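Putative HpcE protein (Mycolicibacterium smegmatis, PDB 6V77) is of unknown function but belongs to the fumarylacetoacetate hydrolase (FAH) family and holds a zinc ion in a mostly beta-stranded fold. Local coordinates at residues B[198-202]-B[203-207]; B[33-36]-B[37-41]; B[214-217]-B[218-222]; B[4-8]-B[9-13]; B[75-79]-B[80-84]. One frame throughout, in Å; residues are numbered along the deposited sequence. Where two conformers were deposited one is given.

Contact 1 of 5, residues B[198-202]-B[203-207]; sequences GAEIN and GETVQ
A tight beta hairpin joins strand 196-201 to strand 204-210, with a classic beta bulge where Val206 and Gln207 both face Ala199. Its type I' turn runs from Ile201 to Glu204 and places Asn202 and Gly203 at the two corners, both with positive phi. Asparagine tolerates that left-handed backbone well; at Gly203 any side chain would jam against the preceding carbonyl O, so glycine suits the place. The turn is closed by Glu204 N giving a bond to Ile201 O (3.0 Å) and by Ile201 N returning one to Glu204 O. Asn202 turns its amide outward, OD1 to Glu260 N and ND2 to Asp259 OD1. At the bulge the Ala199 carbonyl O grips two donors from the same face of its plane, Val206 N at 2.9 Å and Gln207 N at 3.1 Å.

Ile201 and the bulge residue Val206 both pack on Trp120 of strand 118-128, their branched chains crossing at about a right angle. Ile201 sets CG1 anti to its carbonyl carbon (chi1 -63°), laying it 3.9 Å from Val206 CG2. Gln207 is buried too, its amide satisfied by Val122 N at OE1 and Thr241 OG1 at NE2, with the zinc ion about 8 Å from its side chain. The face opposite Ile201 carries the polar pair Glu200 and Thr205, Glu200 CG 3.9 Å from Thr205 OG1. Glu200 OE2 makes a long, weak ion pair with Arg262. One water bridges the pair, donating to Glu200 OE2 at 2.8 Å and lying 3.0 Å from Thr205 OG1.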
# COMPACT_ATOMS: atom_id res chain seq x y z
N GLY B 198 18.80 -10.72 14.19
CA GLY B 198 19.94 -11.02 13.35
C GLY B 198 19.56 -11.93 12.21
O GLY B 198 18.40 -12.30 12.03
N ALA B 199 20.58 -12.28 11.42
CA ALA B 199 20.38 -13.11 10.24
C ALA B 199 21.69 -13.83 9.98
O ALA B 199 22.76 -13.31 10.28
CB ALA B 199 19.99 -12.29 9.00
N GLU B 200 21.57 -15.05 9.43
CA GLU B 200 22.72 -15.87 9.07
C GLU B 200 22.51 -16.43 7.67
O GLU B 200 21.37 -16.71 7.27
CB GLU B 200 22.95 -17.04 10.06
CG GLU B 200 23.09 -16.57 11.48
CD GLU B 200 22.77 -17.64 12.50
OE1 GLU B 200 22.40 -18.77 12.11
OE2 GLU B 200 22.90 -17.33 13.71
N ILE B 201 23.60 -16.58 6.92
CA ILE B 201 23.56 -17.17 5.59
C ILE B 201 24.46 -18.39 5.63
O ILE B 201 25.64 -18.28 5.98
CB ILE B 201 24.02 -16.20 4.50
CG1 ILE B 201 23.08 -15.00 4.44
CG2 ILE B 201 24.07 -16.92 3.16
CD1 ILE B 201 23.50 -14.01 3.40
N ASN B 202 23.89 -19.56 5.33
CA ASN B 202 24.61 -20.82 5.39
C ASN B 202 25.33 -20.98 6.72
O ASN B 202 26.46 -21.47 6.80
CB ASN B 202 25.56 -20.93 4.20
CG ASN B 202 24.84 -20.74 2.88
OD1 ASN B 202 23.66 -21.09 2.76
ND2 ASN B 202 25.52 -20.15 1.90
N GLY B 203 24.67 -20.53 7.79
CA GLY B 203 25.19 -20.70 9.14
C GLY B 203 26.18 -19.66 9.61
O GLY B 203 26.67 -19.76 10.74
N GLU B 204 26.49 -18.65 8.80
CA GLU B 204 27.43 -17.59 9.16
C GLU B 204 26.64 -16.32 9.45
O GLU B 204 25.80 -15.92 8.64
CB GLU B 204 28.42 -17.35 8.01
CG GLU B 204 29.02 -15.94 7.94
CD GLU B 204 29.72 -15.65 6.61
OE1 GLU B 204 29.88 -16.58 5.79
OE2 GLU B 204 30.10 -14.48 6.37
N THR B 205 26.90 -15.69 10.60
CA THR B 205 26.16 -14.47 10.93
C THR B 205 26.50 -13.38 9.92
O THR B 205 27.67 -13.17 9.59
CB THR B 205 26.48 -13.98 12.35
OG1 THR B 205 26.15 -14.99 13.30
CG2 THR B 205 25.66 -12.72 12.68
N VAL B 206 25.47 -12.72 9.41
CA VAL B 206 25.63 -11.55 8.57
C VAL B 206 24.98 -10.30 9.16
O VAL B 206 25.38 -9.18 8.80
CB VAL B 206 25.10 -11.80 7.14
CG1 VAL B 206 25.99 -12.84 6.43
CG2 VAL B 206 23.66 -12.25 7.19
N GLN B 207 23.98 -10.44 10.03
CA GLN B 207 23.45 -9.31 10.78
C GLN B 207 23.25 -9.73 12.23
O GLN B 207 22.89 -10.88 12.50
CB GLN B 207 22.12 -8.83 10.21
CG GLN B 207 22.23 -8.19 8.82
CD GLN B 207 20.89 -7.64 8.36
OE1 GLN B 207 20.01 -8.41 7.96
NE2 GLN B 207 20.71 -6.32 8.44
O HOH W 1 21.73 -19.97 7.76
O HOH W 2 23.57 -14.87 14.87

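Contact 2 of 5, residues B[33-36]-B[37-41]; sequences PQDL and YQHWD
From Pro33 onward the backbone forms a short helix that breaks at His39: Gln38 N bonds Gln34 O at 3.0 Å, whereas His39 N is divided between Asp35 O at 3.2 Å and a weaker, more bent bond to Leu36 O. Proline is well tolerated near the beginning of a helix, where an amide N-H is not needed.

Tyr37 holds CG anti to its carbonyl carbon (chi1 -54°), which lays the ring back along the helix with Pro33 O over one face, 3.4 Å from Tyr37 CD2. The Gln34 amide meets the same ring obliquely, NE2 4.0 Å from Tyr37 CD2 and the planes 63° apart; its OE1 accepts from Leu68 N, while Tyr37 OH bonds Pro65 O. On the outer side Asp35 OD1 reaches the edge of the His39 ring, 3.2 Å from CD2, and OD2 accepts from Gly30 N. Trp40, buried against strands 2-6, 144-155 and 177-185, presents its ring edge to Leu36 O, with CE3 3.8 Å away.

His39 leaves helical backbone angles, and the contact marks the junction of two consecutive helices, 33-38 and 40-49, at a residue that ends one and N-caps the next.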
# COMPACT_ATOMS: atom_id res chain seq x y z
N PRO B 33 -7.19 -13.26 9.98
CA PRO B 33 -6.42 -12.53 11.00
C PRO B 33 -6.79 -11.06 11.09
O PRO B 33 -6.90 -10.53 12.20
CB PRO B 33 -4.96 -12.72 10.54
CG PRO B 33 -4.98 -14.03 9.80
CD PRO B 33 -6.32 -14.01 9.06
N GLN B 34 -7.02 -10.37 9.96
CA GLN B 34 -7.31 -8.94 10.08
C GLN B 34 -8.58 -8.67 10.87
O GLN B 34 -8.70 -7.59 11.46
CB GLN B 34 -7.41 -8.27 8.70
CG GLN B 34 -6.27 -8.59 7.68
CD GLN B 34 -4.85 -8.09 8.05
OE1 GLN B 34 -3.89 -8.74 7.69
NE2 GLN B 34 -4.73 -6.92 8.69
N ASP B 35 -9.51 -9.63 10.96
CA ASP B 35 -10.72 -9.42 11.76
C ASP B 35 -10.38 -9.29 13.23
O ASP B 35 -11.07 -8.58 13.98
CB ASP B 35 -11.72 -10.57 11.58
CG ASP B 35 -12.93 -10.46 12.53
OD1 ASP B 35 -13.77 -9.58 12.30
OD2 ASP B 35 -13.05 -11.25 13.50
N LEU B 36 -9.35 -10.01 13.68
CA LEU B 36 -8.93 -9.89 15.07
C LEU B 36 -8.41 -8.49 15.34
O LEU B 36 -8.76 -7.87 16.35
CB LEU B 36 -7.87 -10.93 15.41
CG LEU B 36 -8.40 -12.16 16.11
CD1 LEU B 36 -9.52 -12.79 15.33
CD2 LEU B 36 -7.26 -13.13 16.29
N TYR B 37 -7.54 -7.98 14.46
CA TYR B 37 -6.96 -6.66 14.71
C TYR B 37 -8.04 -5.60 14.70
O TYR B 37 -7.99 -4.66 15.51
CB TYR B 37 -5.86 -6.36 13.69
CG TYR B 37 -4.84 -7.48 13.68
CD1 TYR B 37 -4.27 -7.94 14.87
CD2 TYR B 37 -4.50 -8.13 12.49
CE1 TYR B 37 -3.36 -8.98 14.88
CE2 TYR B 37 -3.59 -9.19 12.50
CZ TYR B 37 -3.03 -9.61 13.69
OH TYR B 37 -2.14 -10.65 13.72
N GLN B 38 -9.04 -5.74 13.82
CA GLN B 38 -10.10 -4.75 13.77
C GLN B 38 -10.92 -4.75 15.05
O GLN B 38 -11.48 -3.72 15.43
CB GLN B 38 -10.99 -5.00 12.55
CG GLN B 38 -12.04 -3.95 12.32
CD GLN B 38 -11.45 -2.59 11.99
OE1 GLN B 38 -10.42 -2.49 11.32
NE2 GLN B 38 -12.10 -1.53 12.46
N HIS B 39 -10.99 -5.89 15.74
CA HIS B 39 -11.73 -6.01 16.99
C HIS B 39 -10.80 -6.45 18.11
O HIS B 39 -11.16 -7.30 18.93
CB HIS B 39 -12.90 -6.98 16.83
CG HIS B 39 -13.83 -6.63 15.71
ND1 HIS B 39 -14.77 -5.63 15.80
CD2 HIS B 39 -13.95 -7.16 14.46
CE1 HIS B 39 -15.44 -5.56 14.66
NE2 HIS B 39 -14.96 -6.47 13.83
N TRP B 40 -9.62 -5.82 18.18
CA TRP B 40 -8.52 -6.31 19.03
C TRP B 40 -8.91 -6.34 20.50
O TRP B 40 -8.71 -7.35 21.18
CB TRP B 40 -7.29 -5.43 18.82
CG TRP B 40 -6.04 -5.93 19.54
CD1 TRP B 40 -5.34 -5.29 20.52
CD2 TRP B 40 -5.36 -7.18 19.32
NE1 TRP B 40 -4.27 -6.06 20.92
CE2 TRP B 40 -4.26 -7.22 20.20
CE3 TRP B 40 -5.58 -8.26 18.46
CZ2 TRP B 40 -3.38 -8.31 20.24
CZ3 TRP B 40 -4.69 -9.33 18.50
CH2 TRP B 40 -3.62 -9.35 19.39
N ASP B 41 -9.45 -5.23 21.03
CA ASP B 41 -9.73 -5.20 22.46
C ASP B 41 -10.79 -6.22 22.83
O ASP B 41 -10.66 -6.93 23.84
CB ASP B 41 -10.17 -3.80 22.89
CG ASP B 41 -9.03 -2.81 22.88
OD1 ASP B 41 -7.87 -3.24 22.74
OD2 ASP B 41 -9.30 -1.60 23.01

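Contact 3 of 5, residues B[214-217]-B[218-222]; sequences LIFP and VSNLI
Phe216 and Pro217 lead into helix 218-226, and the tight part of the contact lies where Leu221 folds back on them. Pro217 O accepts from Leu221 N at 2.9 Å, the donor nearly along the C=O axis, as for a first helical turn. Leu221 keeps CG anti to its carbonyl carbon (chi1 -68°), which directs its branch into the notch between two carbonyls: CG lies 3.5 Å from Pro217 O, and CD2 rests 3.9 Å from Phe216 CB. Leucine fills this buried corner with its purely hydrocarbon branch.

The side of Asn220 and Phe216 is polar and partly exposed. Asn220 CB lies 4.0 Å from Pro217 CD, and its OD1 comes within 3.5 Å of Phe216 CB, the amide and ring planes being 22° apart. ND2 of the same amide donates to Glu137 OE1, which fixes how the group is turned. One face of the Phe216 ring is taken by Ile215 CG2, over its centre. The loose contact is elsewhere: Leu214 CD1 only brushes Val218 CG2 at 4.4 Å, while Val218 itself is buried against Leu124 and Val126 of strand 118-128.

Pro217 sits at the N-cap position, which accepts its extended psi of 170°. Because a proline ring carries no side-chain acceptor for the first amides, its backbone carbonyl is what it contributes to starting the helix.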
# COMPACT_ATOMS: atom_id res chain seq x y z
N LEU B 214 17.63 1.37 17.17
CA LEU B 214 16.80 2.08 16.20
C LEU B 214 17.03 3.58 16.34
O LEU B 214 17.05 4.12 17.45
CB LEU B 214 15.31 1.75 16.41
CG LEU B 214 14.84 0.38 15.90
CD1 LEU B 214 13.48 0.07 16.51
CD2 LEU B 214 14.72 0.40 14.36
N ILE B 215 17.22 4.27 15.21
CA ILE B 215 17.32 5.72 15.25
C ILE B 215 15.98 6.32 15.66
O ILE B 215 15.91 7.21 16.51
CB ILE B 215 17.78 6.26 13.89
CG1 ILE B 215 19.18 5.75 13.54
CG2 ILE B 215 17.76 7.79 13.88
CD1 ILE B 215 19.60 6.03 12.09
N PHE B 216 14.91 5.82 15.06
CA PHE B 216 13.55 6.22 15.40
C PHE B 216 12.87 5.00 16.00
O PHE B 216 12.55 4.05 15.27
CB PHE B 216 12.82 6.71 14.15
CG PHE B 216 13.59 7.77 13.40
CD1 PHE B 216 13.69 9.06 13.90
CD2 PHE B 216 14.23 7.47 12.21
CE1 PHE B 216 14.41 10.03 13.23
CE2 PHE B 216 14.96 8.43 11.53
CZ PHE B 216 15.05 9.71 12.05
N PRO B 217 12.69 4.94 17.31
CA PRO B 217 12.09 3.76 17.93
C PRO B 217 10.66 3.56 17.48
O PRO B 217 10.05 4.43 16.85
CB PRO B 217 12.16 4.06 19.43
CG PRO B 217 13.33 4.98 19.56
CD PRO B 217 13.27 5.85 18.32
N VAL B 218 10.12 2.39 17.83
CA VAL B 218 8.76 2.02 17.41
C VAL B 218 7.77 3.13 17.75
O VAL B 218 6.95 3.53 16.91
CB VAL B 218 8.35 0.68 18.05
CG1 VAL B 218 6.86 0.43 17.86
CG2 VAL B 218 9.17 -0.47 17.43
N SER B 219 7.84 3.66 18.98
CA SER B 219 6.87 4.68 19.38
C SER B 219 6.99 5.92 18.52
O SER B 219 5.99 6.56 18.18
CB SER B 219 7.06 5.05 20.85
OG SER B 219 6.73 3.96 21.69
N ASN B 220 8.22 6.30 18.19
CA ASN B 220 8.43 7.48 17.37
C ASN B 220 7.91 7.26 15.96
O ASN B 220 7.31 8.16 15.36
CB ASN B 220 9.91 7.84 17.36
CG ASN B 220 10.20 9.07 16.53
OD1 ASN B 220 10.45 8.98 15.33
ND2 ASN B 220 10.14 10.24 17.16
N LEU B 221 8.15 6.07 15.40
CA LEU B 221 7.61 5.74 14.08
C LEU B 221 6.09 5.88 14.05
O LEU B 221 5.53 6.46 13.12
CB LEU B 221 8.01 4.32 13.70
CG LEU B 221 9.50 4.06 13.43
CD1 LEU B 221 9.71 2.57 13.19
CD2 LEU B 221 10.01 4.91 12.23
N ILE B 222 5.41 5.30 15.04
CA ILE B 222 3.95 5.34 15.06
C ILE B 222 3.46 6.78 15.15
O ILE B 222 2.58 7.21 14.39
CB ILE B 222 3.42 4.48 16.21
CG1 ILE B 222 3.62 2.99 15.87
CG2 ILE B 222 1.96 4.83 16.54
CD1 ILE B 222 3.50 2.07 17.10

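Contact 4 of 5, residues B[4-8]-B[9-13]; sequences INLDG and RIHLV. With SO4 (sulfate ion), chain P.
Leu6 places its CD1 methyl over the centre of the His11 ring face: CD1 stands 4.2 Å from the ring centroid and 9° off the normal, a CH-pi contact in which the two side chains meet at about a right angle. The ring's plane is fixed by a second partner. His11 ND1 donates to Arg9 O at 2.9 Å, and that oxygen lies in the ring plane. Arg9 O is gripped from both faces, since Leu6 N bonds it from the side opposite to ND1. Histidine suits this place because its ring offers an apolar face to leucine and an N-H at the edge.

Beside it, Ile4 crosses His11 obliquely, CG2 lying 3.9 Å from His11 CB, and the same methyl extends to Val13. Ile4, Leu6, Arg9 and His11 share one face of the antiparallel hairpin of strands 2-6 and 9-14, which turns through a type I' bend from Leu6 to Arg9. Asp7 and Gly8 supply its two positive-phi corners, a geometry glycine adopts easily; Asp7 OD1 accepts from Thr61 N.

On the reverse face are Asn5 and Ile10. The Ile10 chain, with CG1 anti to the backbone N (chi1 -168°) and a bend at chi2 (64°), brings CD1 to 3.5 Å from Ile4 O, while Asn5 ND2 bonds Ser64 O.

Arg9 bends at chi3 and presents its guanidinium edge to a sulfate ion, probably from the crystallisation liquor. Arg9 NH1 meets sulfate O1 at 2.9 Å and Arg9 NH2 meets sulfate O2 at 3.0 Å, a two-pronged grip, while NE makes a salt bridge to Asp20.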
# COMPACT_ATOMS: atom_id res chain seq x y z
N ILE B 4 -0.84 -17.35 15.42
CA ILE B 4 -0.23 -17.92 14.22
C ILE B 4 -1.33 -18.16 13.19
O ILE B 4 -2.43 -18.61 13.52
CB ILE B 4 0.56 -19.21 14.54
CG1 ILE B 4 1.37 -19.70 13.32
CG2 ILE B 4 -0.34 -20.30 15.10
CD1 ILE B 4 2.29 -20.89 13.65
N ASN B 5 -1.03 -17.81 11.95
CA ASN B 5 -1.93 -17.97 10.82
C ASN B 5 -1.60 -19.31 10.17
O ASN B 5 -0.49 -19.50 9.68
CB ASN B 5 -1.74 -16.79 9.86
CG ASN B 5 -2.56 -16.91 8.58
OD1 ASN B 5 -3.38 -17.81 8.45
ND2 ASN B 5 -2.31 -16.01 7.62
N LEU B 6 -2.52 -20.27 10.24
CA LEU B 6 -2.31 -21.59 9.67
C LEU B 6 -3.35 -21.83 8.59
O LEU B 6 -4.55 -21.84 8.88
CB LEU B 6 -2.39 -22.69 10.74
CG LEU B 6 -1.29 -22.63 11.80
CD1 LEU B 6 -1.62 -23.62 12.93
CD2 LEU B 6 0.08 -22.93 11.18
N ASP B 7 -2.88 -22.03 7.35
CA ASP B 7 -3.75 -22.20 6.19
C ASP B 7 -4.82 -21.11 6.14
O ASP B 7 -5.99 -21.37 5.85
CB ASP B 7 -4.39 -23.59 6.19
CG ASP B 7 -3.39 -24.69 5.91
OD1 ASP B 7 -2.34 -24.41 5.28
OD2 ASP B 7 -3.67 -25.85 6.30
N GLY B 8 -4.41 -19.88 6.43
CA GLY B 8 -5.33 -18.74 6.34
C GLY B 8 -6.26 -18.53 7.51
O GLY B 8 -7.03 -17.56 7.50
N ARG B 9 -6.22 -19.40 8.53
CA ARG B 9 -7.08 -19.30 9.70
C ARG B 9 -6.26 -18.91 10.92
O ARG B 9 -5.24 -19.55 11.21
CB ARG B 9 -7.77 -20.63 9.98
CG ARG B 9 -8.65 -21.12 8.84
CD ARG B 9 -9.34 -22.41 9.23
NE ARG B 9 -10.25 -22.21 10.35
CZ ARG B 9 -11.51 -21.81 10.20
NH1 ARG B 9 -12.29 -21.65 11.27
NH2 ARG B 9 -11.99 -21.56 8.99
N ILE B 10 -6.70 -17.89 11.65
CA ILE B 10 -5.89 -17.41 12.76
C ILE B 10 -6.08 -18.31 13.97
O ILE B 10 -7.20 -18.74 14.29
CB ILE B 10 -6.20 -15.93 13.07
CG1 ILE B 10 -5.16 -15.35 14.03
CG2 ILE B 10 -7.63 -15.74 13.62
CD1 ILE B 10 -3.70 -15.30 13.46
N HIS B 11 -4.97 -18.65 14.62
CA HIS B 11 -4.96 -19.53 15.77
C HIS B 11 -4.28 -18.85 16.95
O HIS B 11 -3.37 -18.04 16.78
CB HIS B 11 -4.20 -20.83 15.50
CG HIS B 11 -4.94 -21.81 14.65
ND1 HIS B 11 -5.30 -21.55 13.35
CD2 HIS B 11 -5.37 -23.07 14.91
CE1 HIS B 11 -5.94 -22.60 12.85
NE2 HIS B 11 -5.99 -23.54 13.78
N LEU B 12 -4.72 -19.24 18.15
CA LEU B 12 -4.09 -18.83 19.39
C LEU B 12 -3.10 -19.91 19.80
O LEU B 12 -3.42 -21.10 19.73
CB LEU B 12 -5.16 -18.62 20.47
CG LEU B 12 -4.81 -18.02 21.83
CD1 LEU B 12 -4.19 -16.64 21.70
CD2 LEU B 12 -6.07 -17.96 22.69
N VAL B 13 -1.89 -19.51 20.17
CA VAL B 13 -0.89 -20.43 20.69
C VAL B 13 -1.24 -20.73 22.15
O VAL B 13 -1.33 -19.81 22.97
CB VAL B 13 0.53 -19.85 20.58
CG1 VAL B 13 1.52 -20.69 21.44
CG2 VAL B 13 0.97 -19.79 19.13
S SO4 P . -15.67 -20.65 9.67
O1 SO4 P . -15.17 -21.28 10.90
O2 SO4 P . -14.96 -21.21 8.52
O3 SO4 P . -15.46 -19.21 9.71
O4 SO4 P . -17.10 -20.92 9.54

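Contact 5 of 5, residues B[75-79]-B[80-84]; sequences VGLNY and DDHAT. With SO4 (sulfate ion), chain O.
His82 sets CG anti to the backbone N (chi1 176°) and Leu77 sets its own CG anti to the carbonyl carbon (chi1 -50°); this carries the ring out from the flank of the helix, where the leucine branch comes beside it. The two cross at about a right angle, Leu77 CD2 lying 4.0 Å from His82 CD2. Leu77 also lies along the first turn, with CD2 3.8 Å from Ala83 CA; the small alanine lets the loop approach closely. Farther out Leu77 packs on Pro163 of the second subunit.

Tyr79 takes the N-cap position, and its carbonyl O accepts from Ala83 N at 3.0 Å with an N-H...O angle of 169°. A weak, bent bond from His82 N reaches the same oxygen.

The His82 ring is held at both nitrogens. ND1 bonds Glu85 OE2, and His82 NE2 donates to sulfate O1 at 2.6 Å, the sulfur in the ring plane. Lys171, Arg156 and Gln159 also bond this ion, probably from the crystallisation liquor. With the zinc ion of Glu121, Glu123 and Asp152 about 6 Å from the His82 side chain, this strand-loop-helix junction is consistent with a wall of a pocket that can hold an anion near the metal site.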
# COMPACT_ATOMS: atom_id res chain seq x y z
N VAL B 75 10.42 1.19 6.53
CA VAL B 75 11.29 2.26 6.99
C VAL B 75 12.69 1.98 6.48
O VAL B 75 13.20 0.86 6.63
CB VAL B 75 11.26 2.35 8.52
CG1 VAL B 75 12.20 3.43 9.02
CG2 VAL B 75 9.80 2.59 9.01
N GLY B 76 13.30 2.97 5.83
CA GLY B 76 14.69 2.88 5.43
C GLY B 76 15.61 3.54 6.45
O GLY B 76 15.16 4.32 7.29
N LEU B 77 16.90 3.23 6.35
CA LEU B 77 17.95 3.81 7.18
C LEU B 77 17.51 4.13 8.60
O LEU B 77 17.42 5.30 8.97
CB LEU B 77 18.50 5.08 6.53
CG LEU B 77 18.89 4.93 5.06
CD1 LEU B 77 19.43 6.24 4.52
CD2 LEU B 77 19.89 3.80 4.86
N ASN B 78 17.23 3.11 9.41
CA ASN B 78 16.77 3.33 10.78
C ASN B 78 17.67 2.68 11.81
O ASN B 78 17.28 2.51 12.96
CB ASN B 78 15.31 2.86 10.93
CG ASN B 78 14.63 3.49 12.14
OD1 ASN B 78 15.13 4.46 12.71
ND2 ASN B 78 13.47 2.96 12.51
N TYR B 79 18.89 2.31 11.41
CA TYR B 79 19.98 1.98 12.32
C TYR B 79 21.20 2.73 11.80
O TYR B 79 21.42 2.77 10.59
CB TYR B 79 20.29 0.46 12.36
CG TYR B 79 19.21 -0.43 12.96
CD1 TYR B 79 19.42 -1.05 14.19
CD2 TYR B 79 18.00 -0.67 12.28
CE1 TYR B 79 18.45 -1.89 14.75
CE2 TYR B 79 17.02 -1.49 12.84
CZ TYR B 79 17.26 -2.10 14.07
OH TYR B 79 16.31 -2.93 14.62
N ASP B 80 21.96 3.36 12.70
CA ASP B 80 23.02 4.25 12.22
C ASP B 80 24.03 3.50 11.38
O ASP B 80 24.48 4.01 10.34
CB ASP B 80 23.73 4.93 13.39
CG ASP B 80 24.66 6.04 12.91
OD1 ASP B 80 24.25 6.81 12.01
OD2 ASP B 80 25.80 6.14 13.43
N ASP B 81 24.41 2.29 11.79
CA ASP B 81 25.45 1.58 11.06
C ASP B 81 24.95 1.09 9.71
O ASP B 81 25.75 0.93 8.78
CB ASP B 81 25.98 0.43 11.92
CG ASP B 81 26.64 0.93 13.19
OD1 ASP B 81 27.03 2.12 13.23
OD2 ASP B 81 26.77 0.13 14.14
N HIS B 82 23.63 0.87 9.56
CA HIS B 82 23.12 0.55 8.23
C HIS B 82 23.09 1.80 7.35
O HIS B 82 23.37 1.72 6.15
CB HIS B 82 21.73 -0.08 8.30
CG HIS B 82 21.13 -0.33 6.95
ND1 HIS B 82 21.74 -1.13 6.00
CD2 HIS B 82 20.00 0.15 6.37
CE1 HIS B 82 21.00 -1.14 4.90
NE2 HIS B 82 19.94 -0.38 5.10
N ALA B 83 22.74 2.95 7.93
CA ALA B 83 22.85 4.21 7.19
C ALA B 83 24.26 4.41 6.66
O ALA B 83 24.45 4.75 5.48
CB ALA B 83 22.44 5.38 8.09
N THR B 84 25.28 4.20 7.50
CA THR B 84 26.66 4.39 7.07
C THR B 84 27.00 3.49 5.89
O THR B 84 27.67 3.92 4.95
CB THR B 84 27.63 4.11 8.22
OG1 THR B 84 27.24 4.84 9.39
CG2 THR B 84 29.03 4.50 7.83
S SO4 O . 16.91 0.25 2.86
O1 SO4 O . 18.27 0.47 3.35
O2 SO4 O . 16.90 -0.64 1.71
O3 SO4 O . 16.08 -0.34 3.91
O4 SO4 O . 16.32 1.54 2.51

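How the contacts relate
From the N terminus, contact 4 closes the first hairpin, contact 2 follows at the break between two helices, contact 5 lies where strand 72-76 passes into helix 80-85, contact 1 closes a second hairpin, and contact 3 starts helix 218-226. All are local and run in series, so none nests in or crosses another. Two pairs meet in space. Contacts 2 and 4 pack together, Leu36 CD2 lying 3.8 Å from Ile10 CG2, and so set helix 33-38 on the N-terminal hairpin. Contacts 3 and 5 join near the zinc side of the fold through Asn78 and Leu214-Phe216. Contact 1 belongs to the separate five-stranded sheet, its nearest atoms about 6 Å from contact 5.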